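Local coordinates for enoyl-CoA hydratase (Mycobacterium avium subsp. paratuberculosis, PDB 4LK5), which probably catalyses the reversible addition of water to the double bond of enoyl-CoA thioesters, as a crotonase-family enoyl-CoA hydratase, at residues G44-T49 / E72-D77; A35-T40 / T65-A70; E113-I118 / R260-Q265; A124-P129 / A245-T250. All coordinates share one frame; numbering follows the deposited sequence.

Contact 1 of 4, residues G44-T49 / E72-D77; sequences GVFSVT and EYAATD
This is a buried hydrophobic contact between a sheet strand and the helix packed against it, centred on the ring of F46. A74 lies over one face of that ring. Its CB sits 3.9 Å from the centre of the F46 ring and only 11° off the ring normal, which makes a well-centred CH-pi contact. Y73 meets the same ring with its own edge. Y73 CD2 is 3.9 Å from F46 CE1, and the F46 atom lies near the plane of the tyrosine ring. The CG of F46 is anti to the backbone N (chi1 -171°), which carries the ring out from the strand to the helix. The two segments belong to a beta-alpha-beta unit made of strand 45-50, helix 61-76 and strand 82-87, part of the crotonase-like fold. F46 also joins the two strands of this unit: its backbone hydrogen-bonds V82 and R84, and its side chain touches V80 and V83. No hydrogen bond runs between 44-49 and 72-77. The carbonyl of Y73 is used within the helix: its O accepts from T76 N and from T76 OG1. The hydroxyl bond, T76 OG1 to Y73 O, is 2.9 Å long and lies on a lone pair in the carbonyl plane. E72 turns elsewhere and forms a salt bridge with R120 of helix 113-127.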
loop_
_atom_site.group_PDB
_atom_site.type_symbol
_atom_site.label_atom_id
_atom_site.label_comp_id
_atom_site.label_asym_id
_atom_site.label_seq_id
_atom_site.Cartn_x
_atom_site.Cartn_y
_atom_site.Cartn_z
ATOM N N GLY C 44 -25.030 20.851 9.776
ATOM C CA GLY C 44 -24.087 19.787 10.156
ATOM C C GLY C 44 -22.809 19.698 9.335
ATOM O O GLY C 44 -22.046 18.743 9.475
ATOM N N VAL C 45 -22.563 20.718 8.522
ATOM C CA VAL C 45 -21.460 20.760 7.586
ATOM C C VAL C 45 -20.489 21.887 7.928
ATOM O O VAL C 45 -20.802 23.081 7.832
ATOM C CB VAL C 45 -21.991 20.969 6.170
ATOM C CG1 VAL C 45 -20.869 20.944 5.122
ATOM C CG2 VAL C 45 -23.039 19.905 5.872
ATOM N N PHE C 46 -19.292 21.483 8.304
ATOM C CA PHE C 46 -18.293 22.379 8.822
ATOM C C PHE C 46 -17.341 22.566 7.674
ATOM O O PHE C 46 -16.675 21.607 7.273
ATOM C CB PHE C 46 -17.655 21.675 9.998
ATOM C CG PHE C 46 -16.735 22.506 10.810
ATOM C CD1 PHE C 46 -17.212 23.232 11.885
ATOM C CD2 PHE C 46 -15.367 22.484 10.565
ATOM C CE1 PHE C 46 -16.340 23.977 12.670
ATOM C CE2 PHE C 46 -14.488 23.217 11.336
ATOM C CZ PHE C 46 -14.968 23.963 12.395
ATOM N N SER C 47 -17.347 23.756 7.072
ATOM C CA SER C 47 -16.445 24.039 5.961
ATOM C C SER C 47 -15.300 24.854 6.468
ATOM O O SER C 47 -15.429 25.623 7.407
ATOM C CB SER C 47 -17.110 24.785 4.791
ATOM O OG SER C 47 -18.359 24.211 4.424
ATOM N N VAL C 48 -14.176 24.689 5.807
ATOM C CA VAL C 48 -12.975 25.344 6.184
ATOM C C VAL C 48 -12.337 25.721 4.863
ATOM O O VAL C 48 -11.981 24.856 4.072
ATOM C CB VAL C 48 -12.099 24.401 7.038
ATOM C CG1 VAL C 48 -10.684 24.925 7.144
ATOM C CG2 VAL C 48 -12.680 24.253 8.444
ATOM N N THR C 49 -12.211 27.018 4.619
ATOM C CA THR C 49 -11.821 27.477 3.315
ATOM C C THR C 49 -10.710 28.521 3.411
ATOM O O THR C 49 -10.890 29.602 3.971
ATOM C CB THR C 49 -13.052 28.008 2.578
ATOM O OG1 THR C 49 -14.144 27.090 2.773
ATOM C CG2 THR C 49 -12.773 28.194 1.081
ATOM N N GLU C 72 -9.626 20.950 15.734
ATOM C CA GLU C 72 -9.848 20.559 17.133
ATOM C C GLU C 72 -11.262 20.944 17.626
ATOM O O GLU C 72 -11.966 20.098 18.200
ATOM C CB GLU C 72 -8.771 21.127 18.045
ATOM C CG GLU C 72 -7.411 20.484 17.829
ATOM C CD GLU C 72 -6.375 21.042 18.776
ATOM O OE1 GLU C 72 -6.546 22.201 19.212
ATOM O OE2 GLU C 72 -5.392 20.337 19.077
ATOM N N TYR C 73 -11.695 22.182 17.359
ATOM C CA TYR C 73 -13.052 22.607 17.737
ATOM C C TYR C 73 -14.138 21.649 17.229
ATOM O O TYR C 73 -15.070 21.294 17.948
ATOM C CB TYR C 73 -13.370 24.011 17.213
ATOM C CG TYR C 73 -14.785 24.359 17.505
ATOM C CD1 TYR C 73 -15.198 24.571 18.834
ATOM C CD2 TYR C 73 -15.739 24.407 16.492
ATOM C CE1 TYR C 73 -16.517 24.852 19.135
ATOM C CE2 TYR C 73 -17.066 24.702 16.777
ATOM C CZ TYR C 73 -17.452 24.918 18.099
ATOM O OH TYR C 73 -18.773 25.196 18.396
ATOM N N ALA C 74 -13.996 21.229 15.981
ATOM C CA ALA C 74 -14.987 20.405 15.326
ATOM C C ALA C 74 -15.132 18.995 15.906
ATOM O O ALA C 74 -16.131 18.318 15.630
ATOM C CB ALA C 74 -14.666 20.331 13.849
ATOM N N ALA C 75 -14.145 18.538 16.681
ATOM C CA ALA C 75 -14.245 17.239 17.350
ATOM C C ALA C 75 -15.177 17.292 18.545
ATOM O O ALA C 75 -15.752 16.267 18.903
ATOM C CB ALA C 75 -12.874 16.751 17.791
ATOM N N THR C 76 -15.302 18.475 19.166
ATOM C CA THR C 76 -16.132 18.666 20.373
ATOM C C THR C 76 -17.598 18.880 19.991
ATOM O O THR C 76 -18.505 18.334 20.611
ATOM C CB THR C 76 -15.652 19.870 21.261
ATOM O OG1 THR C 76 -15.979 21.149 20.666
ATOM C CG2 THR C 76 -14.152 19.798 21.522
ATOM N N ASP C 77 -17.815 19.656 18.936
ATOM C CA ASP C 77 -19.135 20.203 18.633
ATOM C C ASP C 77 -20.129 19.162 18.069
ATOM O O ASP C 77 -19.955 18.680 16.946
ATOM C CB ASP C 77 -18.981 21.386 17.665
ATOM C CG ASP C 77 -20.219 22.236 17.600
ATOM O OD1 ASP C 77 -21.242 21.733 17.088
ATOM O OD2 ASP C 77 -20.172 23.389 18.081
#

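Contact 2 of 4, residues A35-T40 / T65-A70; sequences AGLDVT and TGIADA
L37 faces G66 and V39 faces A70, with CA to CA distances of 7.5 Å and 7.6 Å. Strand 37-40 and helix 65-70 run almost parallel, 11° apart in direction, and their axes approach to 9.7 Å. Two residues along the strand therefore keep pace with one turn of helix. L37 makes the deeper contact. With CG trans to N (chi1 -178°), it sends both methyls to the helix, and they divide the work. CD2 lies against the helix backbone where G66 has no side chain, with L37 CD2 3.8 Å from G66 C. CD1 reaches I67 CG1 at 3.9 Å, and the two side chains cross at about a right angle. At I67, CG1 stands beside the backbone N (chi1 -63°), which presents that methylene to the leucine. V39 adds a lighter touch nearer the solvent, with CG2 4.2 Å from A70 CB. Both elements belong to the crotonase-like fold, with helix 61-76 packed on the face of the six-stranded sheet. Strand 37-41 is an outermost strand of that sheet within the chain and pairs antiparallel with strand 45-50. On helix 113-127, I67 also touches L121, T65 hydrogen-bonds E117, and D69 forms a salt bridge with R120. No hydrogen bond crosses between 35-40 and 65-70. The edge strand and the helix are thus held together by apolar side chains, and no directional bond fixes their spacing.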
loop_
_atom_site.group_PDB
_atom_site.type_symbol
_atom_site.label_atom_id
_atom_site.label_comp_id
_atom_site.label_asym_id
_atom_site.label_seq_id
_atom_site.Cartn_x
_atom_site.Cartn_y
_atom_site.Cartn_z
ATOM N N ALA C 35 -7.534 35.863 9.801
ATOM C CA ALA C 35 -7.392 36.507 8.520
ATOM C C ALA C 35 -6.891 35.527 7.453
ATOM O O ALA C 35 -5.844 34.902 7.621
ATOM C CB ALA C 35 -6.450 37.689 8.637
ATOM N N GLY C 36 -7.637 35.425 6.352
ATOM C CA GLY C 36 -7.289 34.556 5.220
ATOM C C GLY C 36 -8.003 33.212 5.280
ATOM O O GLY C 36 -7.751 32.340 4.442
ATOM N N LEU C 37 -8.896 33.039 6.260
ATOM C CA LEU C 37 -9.491 31.738 6.541
ATOM C C LEU C 37 -10.945 31.822 6.998
ATOM O O LEU C 37 -11.231 32.285 8.110
ATOM C CB LEU C 37 -8.691 30.997 7.621
ATOM C CG LEU C 37 -9.254 29.598 7.926
ATOM C CD1 LEU C 37 -8.856 28.655 6.809
ATOM C CD2 LEU C 37 -8.827 29.040 9.281
ATOM N N ASP C 38 -11.847 31.314 6.162
ATOM C CA ASP C 38 -13.267 31.272 6.489
ATOM C C ASP C 38 -13.670 29.904 7.034
ATOM O O ASP C 38 -13.371 28.875 6.425
ATOM C CB ASP C 38 -14.090 31.607 5.244
ATOM C CG ASP C 38 -13.653 32.911 4.592
ATOM O OD1 ASP C 38 -13.459 33.923 5.314
ATOM O OD2 ASP C 38 -13.495 32.918 3.354
ATOM N N VAL C 39 -14.341 29.923 8.181
ATOM C CA VAL C 39 -14.897 28.745 8.822
ATOM C C VAL C 39 -16.397 28.943 8.999
ATOM O O VAL C 39 -16.842 30.006 9.398
ATOM C CB VAL C 39 -14.290 28.505 10.225
ATOM C CG1 VAL C 39 -14.851 27.235 10.856
ATOM C CG2 VAL C 39 -12.768 28.433 10.161
ATOM N N THR C 40 -17.159 27.886 8.755
ATOM C CA THR C 40 -18.605 27.943 8.674
ATOM C C THR C 40 -19.156 26.582 9.066
ATOM O O THR C 40 -18.633 25.543 8.655
ATOM C CB THR C 40 -19.032 28.216 7.214
ATOM O OG1 THR C 40 -18.790 29.588 6.893
ATOM C CG2 THR C 40 -20.517 27.880 6.950
ATOM N N THR C 65 -2.338 27.699 12.161
ATOM C CA THR C 65 -2.882 27.664 13.534
ATOM C C THR C 65 -4.410 27.667 13.556
ATOM O O THR C 65 -5.029 27.052 14.423
ATOM C CB THR C 65 -2.328 28.838 14.385
ATOM O OG1 THR C 65 -0.901 28.686 14.512
ATOM C CG2 THR C 65 -3.011 28.900 15.824
ATOM N N GLY C 66 -5.009 28.313 12.559
ATOM C CA GLY C 66 -6.453 28.444 12.497
ATOM C C GLY C 66 -7.177 27.167 12.134
ATOM O O GLY C 66 -8.164 26.799 12.782
ATOM N N ILE C 67 -6.692 26.507 11.079
ATOM C CA ILE C 67 -7.251 25.234 10.589
ATOM C C ILE C 67 -7.076 24.202 11.701
ATOM O O ILE C 67 -8.005 23.492 12.066
ATOM C CB ILE C 67 -6.502 24.757 9.316
ATOM C CG1 ILE C 67 -6.677 25.743 8.164
ATOM C CG2 ILE C 67 -6.957 23.374 8.854
ATOM C CD1 ILE C 67 -5.403 25.910 7.386
ATOM N N ALA C 68 -5.874 24.148 12.262
ATOM C CA ALA C 68 -5.640 23.307 13.408
ATOM C C ALA C 68 -6.692 23.553 14.486
ATOM O O ALA C 68 -7.356 22.612 14.888
ATOM C CB ALA C 68 -4.221 23.490 13.937
ATOM N N ASP C 69 -6.903 24.808 14.899
ATOM C CA ASP C 69 -7.864 25.123 16.002
ATOM C C ASP C 69 -9.279 24.724 15.625
ATOM O O ASP C 69 -10.021 24.103 16.394
ATOM C CB ASP C 69 -7.849 26.635 16.354
ATOM C CG ASP C 69 -6.557 27.094 17.093
ATOM O OD1 ASP C 69 -5.781 26.260 17.593
ATOM O OD2 ASP C 69 -6.321 28.311 17.190
ATOM N N ALA C 70 -9.654 25.111 14.420
ATOM C CA ALA C 70 -10.915 24.706 13.817
ATOM C C ALA C 70 -11.119 23.162 13.760
ATOM O O ALA C 70 -12.235 22.647 14.048
ATOM C CB ALA C 70 -10.992 25.301 12.412
#

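Contact 3 of 4, residues E113-I118 / R260-Q265; sequences EIILEI and REFDGQ
F262 and Q265 are the residues of 260-265 that meet I115 and L116. The two helices run nearly antiparallel, at 166°, with axes 9.9 Å apart. At the start, R260 packs on A248 of the second subunit. E261 turns to G176 N and S178 OG, with one carboxylate oxygen bonded to each. F262 then swings its ring opposite the backbone N (chi1 180°), across to the other helix. I115 CG2 comes at the edge of this ring, near its plane, 3.9 Å from F262 CD1. The same methyl is 3.9 Å from F262 CA. L116 CD1 approaches the ring obliquely, 3.3 Å from F262 CE1. One turn on, Q265 offers its aliphatic part, with Q265 CB 3.4 Å from I115 CD1. Both of these last distances are short for two carbons and are doubtful at 2.5 Å resolution. The chain of Q265 then bends at chi2 and takes the amide away from I115. There NE2 bonds D174 and OE1 accepts from M172 N, which fixes the amide at both ends. This joining of helix 113-127 to a helix near the C-terminus that also touches another subunit fits the crotonase fold, in which C-terminal helices help build the trimer.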
loop_
_atom_site.group_PDB
_atom_site.type_symbol
_atom_site.label_atom_id
_atom_site.label_comp_id
_atom_site.label_asym_id
_atom_site.label_seq_id
_atom_site.Cartn_x
_atom_site.Cartn_y
_atom_site.Cartn_z
ATOM N N GLU C 113 7.953 26.835 14.907
ATOM C CA GLU C 113 6.546 26.656 15.243
ATOM C C GLU C 113 5.694 26.205 14.022
ATOM O O GLU C 113 4.687 25.529 14.193
ATOM C CB GLU C 113 5.984 27.979 15.854
ATOM C CG GLU C 113 4.855 27.815 16.885
ATOM C CD GLU C 113 4.023 29.088 17.179
ATOM O OE1 GLU C 113 4.218 30.173 16.559
ATOM O OE2 GLU C 113 3.134 28.997 18.061
ATOM N N ILE C 114 6.075 26.599 12.809
ATOM C CA ILE C 114 5.329 26.211 11.597
ATOM C C ILE C 114 5.099 24.695 11.640
ATOM O O ILE C 114 3.986 24.200 11.487
ATOM C CB ILE C 114 6.066 26.479 10.247
ATOM C CG1 ILE C 114 7.242 27.448 10.395
ATOM C CG2 ILE C 114 5.093 26.954 9.174
ATOM C CD1 ILE C 114 7.927 27.822 9.084
ATOM N N ILE C 115 6.172 23.966 11.887
ATOM C CA ILE C 115 6.099 22.522 11.825
ATOM C C ILE C 115 5.249 21.924 12.941
ATOM O O ILE C 115 4.445 21.011 12.697
ATOM C CB ILE C 115 7.487 21.896 11.867
ATOM C CG1 ILE C 115 8.332 22.484 10.738
ATOM C CG2 ILE C 115 7.365 20.386 11.692
ATOM C CD1 ILE C 115 9.817 22.408 10.981
ATOM N N LEU C 116 5.445 22.430 14.155
ATOM C CA LEU C 116 4.658 21.986 15.312
ATOM C C LEU C 116 3.175 22.154 15.054
ATOM O O LEU C 116 2.376 21.396 15.552
ATOM C CB LEU C 116 5.023 22.792 16.563
ATOM C CG LEU C 116 5.890 22.269 17.716
ATOM C CD1 LEU C 116 6.904 21.230 17.273
ATOM C CD2 LEU C 116 6.580 23.455 18.415
ATOM N N GLU C 117 2.813 23.168 14.295
ATOM C CA GLU C 117 1.428 23.472 14.092
ATOM C C GLU C 117 0.884 22.693 12.907
ATOM O O GLU C 117 -0.306 22.308 12.914
ATOM C CB GLU C 117 1.227 24.976 13.885
ATOM C CG GLU C 117 1.542 25.807 15.111
ATOM C CD GLU C 117 0.490 25.667 16.183
ATOM O OE1 GLU C 117 -0.542 26.370 16.077
ATOM O OE2 GLU C 117 0.692 24.869 17.131
ATOM N N ILE C 118 1.738 22.490 11.889
ATOM C CA ILE C 118 1.421 21.565 10.806
ATOM C C ILE C 118 1.038 20.254 11.471
ATOM O O ILE C 118 0.005 19.644 11.147
ATOM C CB ILE C 118 2.618 21.213 9.925
ATOM C CG1 ILE C 118 3.212 22.416 9.205
ATOM C CG2 ILE C 118 2.222 20.156 8.900
ATOM C CD1 ILE C 118 2.240 23.200 8.394
ATOM N N ARG C 260 9.872 12.697 13.248
ATOM C CA ARG C 260 11.094 12.665 12.435
ATOM C C ARG C 260 11.152 13.873 11.574
ATOM O O ARG C 260 12.209 14.379 11.327
ATOM C CB ARG C 260 11.141 11.517 11.456
ATOM C CG ARG C 260 11.540 10.180 12.003
ATOM C CD ARG C 260 11.206 9.096 10.997
ATOM N NE ARG C 260 10.877 7.909 11.759
ATOM C CZ ARG C 260 9.758 7.193 11.685
ATOM N NH1 ARG C 260 8.760 7.437 10.814
ATOM N NH2 ARG C 260 9.673 6.169 12.504
ATOM N N GLU C 261 9.993 14.264 11.056
ATOM C CA GLU C 261 9.850 15.375 10.122
ATOM C C GLU C 261 10.213 16.689 10.816
ATOM O O GLU C 261 10.966 17.480 10.251
ATOM C CB GLU C 261 8.417 15.398 9.513
ATOM C CG GLU C 261 8.169 14.221 8.549
ATOM C CD GLU C 261 6.715 13.990 8.064
ATOM O OE1 GLU C 261 5.776 14.791 8.382
ATOM O OE2 GLU C 261 6.529 12.976 7.323
ATOM N N PHE C 262 9.717 16.874 12.047
ATOM C CA PHE C 262 10.136 17.968 12.927
ATOM C C PHE C 262 11.663 18.077 13.137
ATOM O O PHE C 262 12.244 19.112 12.832
ATOM C CB PHE C 262 9.472 17.863 14.280
ATOM C CG PHE C 262 9.885 18.955 15.205
ATOM C CD1 PHE C 262 9.444 20.248 14.992
ATOM C CD2 PHE C 262 10.753 18.706 16.258
ATOM C CE1 PHE C 262 9.844 21.268 15.826
ATOM C CE2 PHE C 262 11.149 19.730 17.107
ATOM C CZ PHE C 262 10.696 21.011 16.882
ATOM N N ASP C 263 12.299 17.014 13.631
ATOM C CA ASP C 263 13.774 16.973 13.783
ATOM C C ASP C 263 14.546 17.162 12.481
ATOM O O ASP C 263 15.655 17.638 12.473
ATOM C CB ASP C 263 14.236 15.631 14.354
ATOM C CG ASP C 263 13.638 15.317 15.725
ATOM O OD1 ASP C 263 13.294 16.233 16.509
ATOM O OD2 ASP C 263 13.506 14.120 16.012
ATOM N N GLY C 264 13.972 16.753 11.374
ATOM C CA GLY C 264 14.654 16.875 10.113
ATOM C C GLY C 264 14.465 18.227 9.461
ATOM O O GLY C 264 15.445 18.785 8.975
ATOM N N GLN C 265 13.223 18.746 9.439
ATOM C CA GLN C 265 12.948 20.029 8.803
ATOM C C GLN C 265 13.619 21.128 9.561
ATOM O O GLN C 265 14.127 22.030 8.917
ATOM C CB GLN C 265 11.463 20.418 8.709
ATOM C CG GLN C 265 10.664 19.851 7.565
ATOM C CD GLN C 265 11.022 20.296 6.152
ATOM O OE1 GLN C 265 12.133 20.119 5.687
ATOM N NE2 GLN C 265 10.015 20.698 5.414
#

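Contact 4 of 4, residues A124-P129 / A245-T250; sequences AIAALP and AINAAT
A126 and N247 come closest in backbone, with CA atoms 7.0 Å apart, where the C-terminal end of helix 113-127 comes up against the last turn of helix 236-250. In this crotonase-like fold the contact joins a helix that packs against helix 61-76 to a helix at the subunit interface. It is small, burying 65 Å² in all, and rests on one residue from each side. N247 points its side chain to the A126 turn. Its amide end lies by the carbonyl and methyl of A126. In the model A126 O is 3.3 Å from N247 OD1, but the amide has probably been built turned over, so which amide atom is O and which is N at this place is doubtful. K243, one turn before N247, makes weak hydrogen bonds to A126 O and L128 O. L128 also touches M71 and A75 of helix 61-76. N247 and T250 pack on R187 of the third subunit, so helix 236-250 lies between its own chain and that subunit. Near its end, I246 O accepts from T250 N and also from T250 OG1, at 2.7 Å, with the hydroxyl above the carbonyl plane.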
loop_
_atom_site.group_PDB
_atom_site.type_symbol
_atom_site.label_atom_id
_atom_site.label_comp_id
_atom_site.label_asym_id
_atom_site.label_seq_id
_atom_site.Cartn_x
_atom_site.Cartn_y
_atom_site.Cartn_z
ATOM N N ALA C 124 -5.088 16.636 14.137
ATOM C CA ALA C 124 -6.474 17.014 14.452
ATOM C C ALA C 124 -7.373 16.380 13.422
ATOM O O ALA C 124 -8.422 15.863 13.762
ATOM C CB ALA C 124 -6.659 18.518 14.474
ATOM N N ILE C 125 -6.930 16.384 12.162
ATOM C CA ILE C 125 -7.707 15.725 11.114
ATOM C C ILE C 125 -7.842 14.229 11.336
ATOM O O ILE C 125 -8.925 13.726 11.272
ATOM C CB ILE C 125 -7.169 16.008 9.720
ATOM C CG1 ILE C 125 -7.401 17.473 9.398
ATOM C CG2 ILE C 125 -7.890 15.165 8.670
ATOM C CD1 ILE C 125 -6.587 17.950 8.224
ATOM N N ALA C 126 -6.746 13.538 11.607
ATOM C CA ALA C 126 -6.766 12.083 11.843
ATOM C C ALA C 126 -7.591 11.701 13.078
ATOM O O ALA C 126 -8.221 10.643 13.118
ATOM C CB ALA C 126 -5.334 11.540 11.968
ATOM N N ALA C 127 -7.550 12.542 14.095
ATOM C CA ALA C 127 -8.290 12.281 15.330
ATOM C C ALA C 127 -9.802 12.654 15.248
ATOM O O ALA C 127 -10.561 12.313 16.147
ATOM C CB ALA C 127 -7.627 13.032 16.481
ATOM N N LEU C 128 -10.229 13.332 14.181
ATOM C CA LEU C 128 -11.607 13.859 14.094
ATOM C C LEU C 128 -12.720 12.778 13.869
ATOM O O LEU C 128 -12.770 12.160 12.803
ATOM C CB LEU C 128 -11.636 14.902 12.976
ATOM C CG LEU C 128 -12.812 15.875 12.762
ATOM C CD1 LEU C 128 -13.564 16.134 14.046
ATOM C CD2 LEU C 128 -12.304 17.198 12.161
ATOM N N PRO C 129 -13.612 12.553 14.853
ATOM C CA PRO C 129 -14.647 11.490 14.760
ATOM C C PRO C 129 -15.775 11.715 13.726
ATOM O O PRO C 129 -16.930 11.351 13.960
ATOM C CB PRO C 129 -15.247 11.432 16.171
ATOM C CG PRO C 129 -14.361 12.247 17.037
ATOM C CD PRO C 129 -13.620 13.217 16.167
ATOM N N ALA C 245 -11.135 3.292 13.054
ATOM C CA ALA C 245 -10.623 1.948 12.886
ATOM C C ALA C 245 -9.649 1.830 11.692
ATOM O O ALA C 245 -8.628 1.159 11.786
ATOM C CB ALA C 245 -11.773 0.986 12.700
ATOM N N ILE C 246 -9.972 2.456 10.576
ATOM C CA ILE C 246 -9.106 2.352 9.421
ATOM C C ILE C 246 -7.847 3.165 9.691
ATOM O O ILE C 246 -6.727 2.705 9.381
ATOM C CB ILE C 246 -9.805 2.818 8.148
ATOM C CG1 ILE C 246 -11.177 2.160 8.085
ATOM C CG2 ILE C 246 -9.018 2.447 6.918
ATOM C CD1 ILE C 246 -11.864 2.231 6.751
ATOM N N ASN C 247 -8.033 4.345 10.299
ATOM C CA ASN C 247 -6.907 5.193 10.636
ATOM C C ASN C 247 -5.954 4.489 11.563
ATOM O O ASN C 247 -4.743 4.537 11.345
ATOM C CB ASN C 247 -7.355 6.518 11.225
ATOM C CG ASN C 247 -7.462 7.614 10.176
ATOM O OD1 ASN C 247 -7.670 8.778 10.500
ATOM N ND2 ASN C 247 -7.380 7.243 8.921
ATOM N N ALA C 248 -6.505 3.812 12.565
ATOM C CA ALA C 248 -5.702 3.116 13.552
ATOM C C ALA C 248 -4.963 1.931 12.936
ATOM O O ALA C 248 -3.890 1.603 13.398
ATOM C CB ALA C 248 -6.562 2.643 14.719
ATOM N N ALA C 249 -5.530 1.305 11.914
ATOM C CA ALA C 249 -4.836 0.255 11.180
ATOM C C ALA C 249 -3.775 0.731 10.160
ATOM O O ALA C 249 -2.762 0.041 9.972
ATOM C CB ALA C 249 -5.821 -0.641 10.479
ATOM N N THR C 250 -3.984 1.905 9.551
ATOM C CA THR C 250 -3.110 2.440 8.488
ATOM C C THR C 250 -2.114 3.542 8.854
ATOM O O THR C 250 -1.205 3.806 8.057
ATOM C CB THR C 250 -3.952 3.092 7.377
ATOM O OG1 THR C 250 -4.886 4.009 7.962
ATOM C CG2 THR C 250 -4.693 2.051 6.598
#

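Contacts 1 and 2 lie 10 Å apart between centres. They share helix 61-76 and use adjacent antiparallel strands of one sheet, tied by S47 N to T40 O at 2.7 Å. Their segments alternate along the chain. Contacts 3 and 4 follow later, with centres 20 Å apart. Both use helix 113-127, and contact 4 is nested inside the loop closed by contact 3. Helix 113-127 meets helix 61-76 through R120 and E117, so it connects the sheet side with helices 236-250 and 254-269. Those two helices touch different neighbouring subunits. The four contacts thus run from an edge strand of the sheet, through helices 61-76 and 113-127, to helices that touch neighbouring subunits.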